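PDB 3FS3: nucleosome assembly protein 1, putative from Plasmodium falciparum, which probably binds histones and assists nucleosome assembly as a dimeric chaperone of the NAP family. Local coordinates for residues Lys105-Leu116 with Glu134-Ile143. Residues are numbered along the deposited sequence; the frame is centred on the assembly and turned at random.
Sequences KIGTPNLPEFWL and EEILVYLNDI
The indole of W115 lies against the start of strand 140-147: the backbone of D142 and I143 passes over one face near the rim, the I143 amide N 3.9 Å above the plane, while F114 CD2 sits over the centre of the opposite face. At the edge, NE1 gives a weak hydrogen bond to N141 O, and L140 O is the second neighbour there. I143 CD1 touches W115 CE3 at 3.8 Å. The ring of Y139 takes I106 CD1 over one face, 4.2 Å from the centroid and 18° off the normal, a CH-pi contact. In I106, CG1 anti to the backbone N (chi1 -166°), with a bend at the next bond, brings CD1 over the ring.

N141 OD1 accepts the T108 amide N at 2.7 Å, in the carbonyl plane with a C=O...N angle of 157°; water 1 lies between N141 ND2 and I106 O. G107, having no side chain, brings its CA to 3.4 Å from L140 O, and its N bonds weakly to V138 O (3.1 Å). L116 completes the apolar side, its CD1 3.7 Å from L137 CD1 and its CD2 against V138 CG1 and E134 CB.

Helix 114-120 is thus fastened to the turn between helix 131-137 and the edge strand, where N141 and D142 form a classic beta bulge opposite Y163. Water 2 links G107 O and E113 N; its leg to V138 O is doubtful. W115 N and L116 N at the helix start therefore reach L140 O and L137 O through waters 3 and 4, while N141 offers OD1 to T108 and its carbonyl to W115, beside apolar contacts of L116, L137 and V138.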
ATOM      1  N   LYS A 105       6.838  19.498  34.665  1.00 44.15           N
ATOM      2  CA  LYS A 105       7.706  20.096  33.662  1.00 43.87           C
ATOM      3  C   LYS A 105       8.580  19.046  32.981  1.00 39.19           C
ATOM      4  O   LYS A 105       9.770  19.266  32.749  1.00 38.51           O
ATOM      5  CB  LYS A 105       8.588  21.183  34.286  1.00 48.51           C
ATOM      6  CG  LYS A 105       7.810  22.376  34.834  1.00 52.48           C
ATOM      7  CD  LYS A 105       8.696  23.609  34.964  1.00 57.45           C
ATOM      8  CE  LYS A 105       9.873  23.377  35.911  1.00 60.57           C
ATOM      9  NZ  LYS A 105      10.798  24.554  35.941  1.00 59.54           N
ATOM     10  N   ILE A 106       7.987  17.897  32.672  1.00 35.23           N
ATOM     11  CA  ILE A 106       8.718  16.842  31.984  1.00 32.59           C
ATOM     12  C   ILE A 106       7.748  15.958  31.212  1.00 29.32           C
ATOM     13  O   ILE A 106       6.594  15.793  31.608  1.00 25.53           O
ATOM     14  CB  ILE A 106       9.568  15.998  32.973  1.00 36.01           C
ATOM     15  CG1 ILE A 106      10.574  15.154  32.191  1.00 39.32           C
ATOM     16  CG2 ILE A 106       8.685  15.126  33.838  1.00 34.30           C
ATOM     17  CD1 ILE A 106      11.610  15.986  31.409  1.00 37.84           C
ATOM     18  N   GLY A 107       8.208  15.415  30.090  1.00 28.30           N
ATOM     19  CA  GLY A 107       7.350  14.573  29.273  1.00 23.44           C
ATOM     20  C   GLY A 107       7.041  13.257  29.948  1.00 21.93           C
ATOM     21  O   GLY A 107       7.910  12.698  30.601  1.00 25.71           O
ATOM     22  N   THR A 108       5.809  12.774  29.808  1.00 19.72           N
ATOM     23  CA  THR A 108       5.398  11.495  30.392  1.00 20.98           C
ATOM     24  C   THR A 108       6.109  11.211  31.723  1.00 24.12           C
ATOM     25  O   THR A 108       6.872  10.258  31.834  1.00 26.07           O
ATOM     26  CB  THR A 108       5.693  10.338  29.403  1.00 19.31           C
ATOM     27  OG1 THR A 108       7.106  10.247  29.173  1.00 20.31           O
ATOM     28  CG2 THR A 108       5.002  10.590  28.065  1.00 19.59           C
ATOM     29  N   PRO A 109       5.854  12.032  32.756  1.00 24.81           N
ATOM     30  CA  PRO A 109       6.497  11.838  34.058  1.00 25.14           C
ATOM     31  C   PRO A 109       6.306  10.483  34.729  1.00 27.50           C
ATOM     32  O   PRO A 109       7.145  10.076  35.531  1.00 31.53           O
ATOM     33  CB  PRO A 109       5.949  12.994  34.896  1.00 23.58           C
ATOM     34  CG  PRO A 109       4.581  13.211  34.308  1.00 28.69           C
ATOM     35  CD  PRO A 109       4.839  13.102  32.823  1.00 22.44           C
ATOM     36  N   ASN A 110       5.229   9.771  34.420  1.00 25.64           N
ATOM     37  CA  ASN A 110       5.042   8.471  35.057  1.00 25.88           C
ATOM     38  C   ASN A 110       5.860   7.373  34.382  1.00 28.64           C
ATOM     39  O   ASN A 110       5.887   6.237  34.853  1.00 30.23           O
ATOM     40  CB  ASN A 110       3.563   8.098  35.100  1.00 25.57           C
ATOM     41  CG  ASN A 110       2.729   9.136  35.832  1.00 29.39           C
ATOM     42  OD1 ASN A 110       3.113   9.616  36.899  1.00 32.03           O
ATOM     43  ND2 ASN A 110       1.580   9.481  35.268  1.00 29.03           N
ATOM     44  N   LEU A 111       6.522   7.718  33.276  1.00 27.39           N
ATOM     45  CA  LEU A 111       7.387   6.782  32.549  1.00 25.66           C
ATOM     46  C   LEU A 111       8.321   7.609  31.665  1.00 28.41           C
ATOM     47  O   LEU A 111       8.109   7.758  30.451  1.00 25.65           O
ATOM     48  CB  LEU A 111       6.574   5.804  31.697  1.00 23.60           C
ATOM     49  CG  LEU A 111       7.373   4.603  31.180  1.00 24.69           C
ATOM     50  CD1 LEU A 111       7.956   3.841  32.365  1.00 27.31           C
ATOM     51  CD2 LEU A 111       6.477   3.683  30.356  1.00 24.88           C
ATOM     52  N   PRO A 112       9.376   8.164  32.281  1.00 27.90           N
ATOM     53  CA  PRO A 112      10.404   9.005  31.670  1.00 26.06           C
ATOM     54  C   PRO A 112      10.902   8.583  30.296  1.00 26.36           C
ATOM     55  O   PRO A 112      11.246   7.423  30.082  1.00 25.31           O
ATOM     56  CB  PRO A 112      11.518   8.994  32.722  1.00 26.67           C
ATOM     57  CG  PRO A 112      10.759   8.968  33.992  1.00 28.25           C
ATOM     58  CD  PRO A 112       9.704   7.904  33.697  1.00 29.79           C
ATOM     59  N   GLU A 113      10.937   9.544  29.373  1.00 23.84           N
ATOM     60  CA  GLU A 113      11.434   9.326  28.014  1.00 26.59           C
ATOM     61  C   GLU A 113      10.669   8.319  27.168  1.00 26.09           C
ATOM     62  O   GLU A 113      11.192   7.828  26.160  1.00 26.38           O
ATOM     63  CB  GLU A 113      12.914   8.913  28.063  1.00 21.96           C
ATOM     64  CG  GLU A 113      13.702   9.643  29.125  1.00 29.86           C
ATOM     65  CD  GLU A 113      15.204   9.492  28.967  1.00 38.01           C
ATOM     66  OE1 GLU A 113      15.660   8.458  28.423  1.00 37.26           O
ATOM     67  OE2 GLU A 113      15.931  10.410  29.403  1.00 40.89           O
ATOM     68  N   PHE A 114       9.428   8.030  27.552  1.00 26.47           N
ATOM     69  CA  PHE A 114       8.621   7.063  26.819  1.00 22.28           C
ATOM     70  C   PHE A 114       8.610   7.204  25.304  1.00 22.03           C
ATOM     71  O   PHE A 114       8.926   6.258  24.594  1.00 24.11           O
ATOM     72  CB  PHE A 114       7.166   7.084  27.290  1.00 26.33           C
ATOM     73  CG  PHE A 114       6.285   6.128  26.529  1.00 21.20           C
ATOM     74  CD1 PHE A 114       6.347   4.756  26.779  1.00 18.46           C
ATOM     75  CD2 PHE A 114       5.446   6.593  25.526  1.00 17.01           C
ATOM     76  CE1 PHE A 114       5.581   3.858  26.035  1.00 16.91           C
ATOM     77  CE2 PHE A 114       4.674   5.712  24.774  1.00 19.84           C
ATOM     78  CZ  PHE A 114       4.742   4.329  25.031  1.00 19.37           C
ATOM     79  N   TRP A 115       8.219   8.369  24.803  1.00 21.94           N
ATOM     80  CA  TRP A 115       8.145   8.556  23.358  1.00 24.20           C
ATOM     81  C   TRP A 115       9.515   8.606  22.685  1.00 24.22           C
ATOM     82  O   TRP A 115       9.689   8.061  21.593  1.00 23.27           O
ATOM     83  CB  TRP A 115       7.330   9.811  23.012  1.00 18.82           C
ATOM     84  CG  TRP A 115       5.913   9.719  23.456  1.00 20.28           C
ATOM     85  CD1 TRP A 115       5.357  10.320  24.550  1.00 20.33           C
ATOM     86  CD2 TRP A 115       4.872   8.939  22.854  1.00 20.42           C
ATOM     87  NE1 TRP A 115       4.036   9.960  24.666  1.00 20.80           N
ATOM     88  CE2 TRP A 115       3.712   9.112  23.643  1.00 15.41           C
ATOM     89  CE3 TRP A 115       4.807   8.110  21.725  1.00 19.30           C
ATOM     90  CZ2 TRP A 115       2.497   8.489  23.338  1.00 17.16           C
ATOM     91  CZ3 TRP A 115       3.602   7.491  21.421  1.00 18.52           C
ATOM     92  CH2 TRP A 115       2.459   7.685  22.228  1.00 20.84           C
ATOM     93  N   LEU A 116      10.486   9.248  23.326  1.00 26.65           N
ATOM     94  CA  LEU A 116      11.815   9.304  22.738  1.00 22.60           C
ATOM     95  C   LEU A 116      12.305   7.891  22.485  1.00 25.17           C
ATOM     96  O   LEU A 116      12.792   7.589  21.395  1.00 25.10           O
ATOM     97  CB  LEU A 116      12.810  10.012  23.651  1.00 17.31           C
ATOM     98  CG  LEU A 116      14.270   9.833  23.189  1.00 20.60           C
ATOM     99  CD1 LEU A 116      14.421  10.335  21.752  1.00 22.60           C
ATOM    100  CD2 LEU A 116      15.220  10.584  24.121  1.00 19.43           C
ATOM    101  N   GLU A 134      17.326  14.784  21.319  1.00 30.53           N
ATOM    102  CA  GLU A 134      16.892  14.023  22.488  1.00 31.81           C
ATOM    103  C   GLU A 134      16.534  14.834  23.733  1.00 28.43           C
ATOM    104  O   GLU A 134      15.594  14.486  24.453  1.00 24.31           O
ATOM    105  CB  GLU A 134      17.942  12.952  22.819  1.00 33.92           C
ATOM    106  CG  GLU A 134      18.220  12.026  21.631  1.00 40.87           C
ATOM    107  CD  GLU A 134      19.123  10.857  21.974  1.00 47.04           C
ATOM    108  OE1 GLU A 134      20.232  11.093  22.496  1.00 52.51           O
ATOM    109  OE2 GLU A 134      18.728   9.702  21.715  1.00 50.99           O
ATOM    110  N   GLU A 135      17.263  15.912  23.994  1.00 26.52           N
ATOM    111  CA  GLU A 135      16.959  16.717  25.170  1.00 30.80           C
ATOM    112  C   GLU A 135      15.622  17.420  25.002  1.00 27.19           C
ATOM    113  O   GLU A 135      15.002  17.830  25.980  1.00 27.81           O
ATOM    114  CB  GLU A 135      18.077  17.732  25.460  1.00 35.18           C
ATOM    115  CG  GLU A 135      18.426  18.685  24.339  1.00 44.92           C
ATOM    116  CD  GLU A 135      19.698  19.469  24.640  1.00 53.74           C
ATOM    117  OE1 GLU A 135      20.747  18.830  24.892  1.00 59.26           O
ATOM    118  OE2 GLU A 135      19.656  20.718  24.626  1.00 53.84           O
ATOM    119  N   ILE A 136      15.161  17.535  23.762  1.00 23.03           N
ATOM    120  CA  ILE A 136      13.876  18.174  23.514  1.00 20.46           C
ATOM    121  C   ILE A 136      12.750  17.127  23.545  1.00 18.29           C
ATOM    122  O   ILE A 136      11.689  17.346  24.142  1.00 15.67           O
ATOM    123  CB  ILE A 136      13.876  18.908  22.151  1.00 19.76           C
ATOM    124  CG1 ILE A 136      15.021  19.923  22.116  1.00 23.67           C
ATOM    125  CG2 ILE A 136      12.556  19.663  21.946  1.00 20.70           C
ATOM    126  CD1 ILE A 136      15.204  20.593  20.762  1.00 20.44           C
ATOM    127  N   LEU A 137      13.007  15.974  22.940  1.00 17.54           N
ATOM    128  CA  LEU A 137      12.019  14.910  22.857  1.00 21.44           C
ATOM    129  C   LEU A 137      11.614  14.293  24.205  1.00 23.53           C
ATOM    130  O   LEU A 137      10.553  13.676  24.315  1.00 26.24           O
ATOM    131  CB  LEU A 137      12.517  13.830  21.884  1.00 20.87           C
ATOM    132  CG  LEU A 137      12.626  14.278  20.418  1.00 21.27           C
ATOM    133  CD1 LEU A 137      13.370  13.214  19.610  1.00 20.53           C
ATOM    134  CD2 LEU A 137      11.214  14.522  19.834  1.00 18.12           C
ATOM    135  N   VAL A 138      12.446  14.462  25.226  1.00 21.10           N
ATOM    136  CA  VAL A 138      12.123  13.935  26.543  1.00 22.72           C
ATOM    137  C   VAL A 138      10.935  14.696  27.149  1.00 24.11           C
ATOM    138  O   VAL A 138      10.353  14.257  28.138  1.00 24.83           O
ATOM    139  CB  VAL A 138      13.327  14.034  27.517  1.00 26.23           C
ATOM    140  CG1 VAL A 138      14.490  13.170  27.008  1.00 27.25           C
ATOM    141  CG2 VAL A 138      13.758  15.486  27.675  1.00 22.85           C
ATOM    142  N   TYR A 139      10.585  15.836  26.561  1.00 20.43           N
ATOM    143  CA  TYR A 139       9.455  16.632  27.042  1.00 22.04           C
ATOM    144  C   TYR A 139       8.162  16.212  26.343  1.00 24.81           C
ATOM    145  O   TYR A 139       7.088  16.728  26.639  1.00 25.37           O
ATOM    146  CB  TYR A 139       9.713  18.119  26.784  1.00 16.82           C
ATOM    147  CG  TYR A 139      10.727  18.718  27.731  1.00 20.36           C
ATOM    148  CD1 TYR A 139      10.332  19.218  28.971  1.00 17.10           C
ATOM    149  CD2 TYR A 139      12.091  18.733  27.417  1.00 21.04           C
ATOM    150  CE1 TYR A 139      11.261  19.716  29.881  1.00 22.01           C
ATOM    151  CE2 TYR A 139      13.037  19.228  28.327  1.00 21.17           C
ATOM    152  CZ  TYR A 139      12.609  19.714  29.559  1.00 23.47           C
ATOM    153  OH  TYR A 139      13.515  20.162  30.494  1.00 27.20           O
ATOM    154  N   LEU A 140       8.272  15.266  25.417  1.00 22.54           N
ATOM    155  CA  LEU A 140       7.118  14.793  24.665  1.00 25.80           C
ATOM    156  C   LEU A 140       6.121  14.078  25.600  1.00 25.24           C
ATOM    157  O   LEU A 140       6.497  13.164  26.337  1.00 25.01           O
ATOM    158  CB  LEU A 140       7.618  13.873  23.535  1.00 25.28           C
ATOM    159  CG  LEU A 140       6.835  13.776  22.220  1.00 29.34           C
ATOM    160  CD1 LEU A 140       6.373  15.155  21.772  1.00 23.92           C
ATOM    161  CD2 LEU A 140       7.708  13.127  21.151  1.00 18.33           C
ATOM    162  N   ASN A 141       4.866  14.536  25.602  1.00 21.93           N
ATOM    163  CA  ASN A 141       3.819  13.943  26.440  1.00 22.68           C
ATOM    164  C   ASN A 141       2.932  13.005  25.646  1.00 24.12           C
ATOM    165  O   ASN A 141       2.413  12.025  26.179  1.00 24.27           O
ATOM    166  CB  ASN A 141       2.906  15.010  27.057  1.00 23.43           C
ATOM    167  CG  ASN A 141       3.402  15.516  28.401  1.00 26.54           C
ATOM    168  OD1 ASN A 141       4.283  14.917  29.022  1.00 28.80           O
ATOM    169  ND2 ASN A 141       2.824  16.615  28.865  1.00 22.55           N
ATOM    170  N   ASP A 142       2.743  13.304  24.366  1.00 23.33           N
ATOM    171  CA  ASP A 142       1.866  12.465  23.577  1.00 23.37           C
ATOM    172  C   ASP A 142       1.939  12.781  22.094  1.00 21.62           C
ATOM    173  O   ASP A 142       2.239  13.910  21.697  1.00 21.44           O
ATOM    174  CB  ASP A 142       0.434  12.651  24.089  1.00 19.74           C
ATOM    175  CG  ASP A 142      -0.539  11.615  23.541  1.00 26.42           C
ATOM    176  OD1 ASP A 142      -0.130  10.463  23.290  1.00 25.85           O
ATOM    177  OD2 ASP A 142      -1.729  11.954  23.387  1.00 28.64           O
ATOM    178  N   ILE A 143       1.683  11.758  21.288  1.00 23.42           N
ATOM    179  CA  ILE A 143       1.658  11.875  19.836  1.00 21.01           C
ATOM    180  C   ILE A 143       0.315  11.292  19.434  1.00 24.57           C
ATOM    181  O   ILE A 143      -0.020  10.171  19.825  1.00 22.90           O
ATOM    182  CB  ILE A 143       2.769  11.055  19.152  1.00 22.27           C
ATOM    183  CG1 ILE A 143       4.140  11.485  19.666  1.00 17.73           C
ATOM    184  CG2 ILE A 143       2.708  11.274  17.638  1.00 15.70           C
ATOM    185  CD1 ILE A 143       5.290  10.751  18.984  1.00 18.29           C
TER
HETATM  186  O   HOH W   1       3.913  16.946  31.754  1.00 28.69           O
HETATM  187  O   HOH W   2      10.567  12.433  29.782  1.00 22.78           O
HETATM  188  O   HOH W   3       8.032  10.944  26.836  1.00 19.11           O
HETATM  189  O   HOH W   4      10.402  11.176  25.495  1.00 15.72           O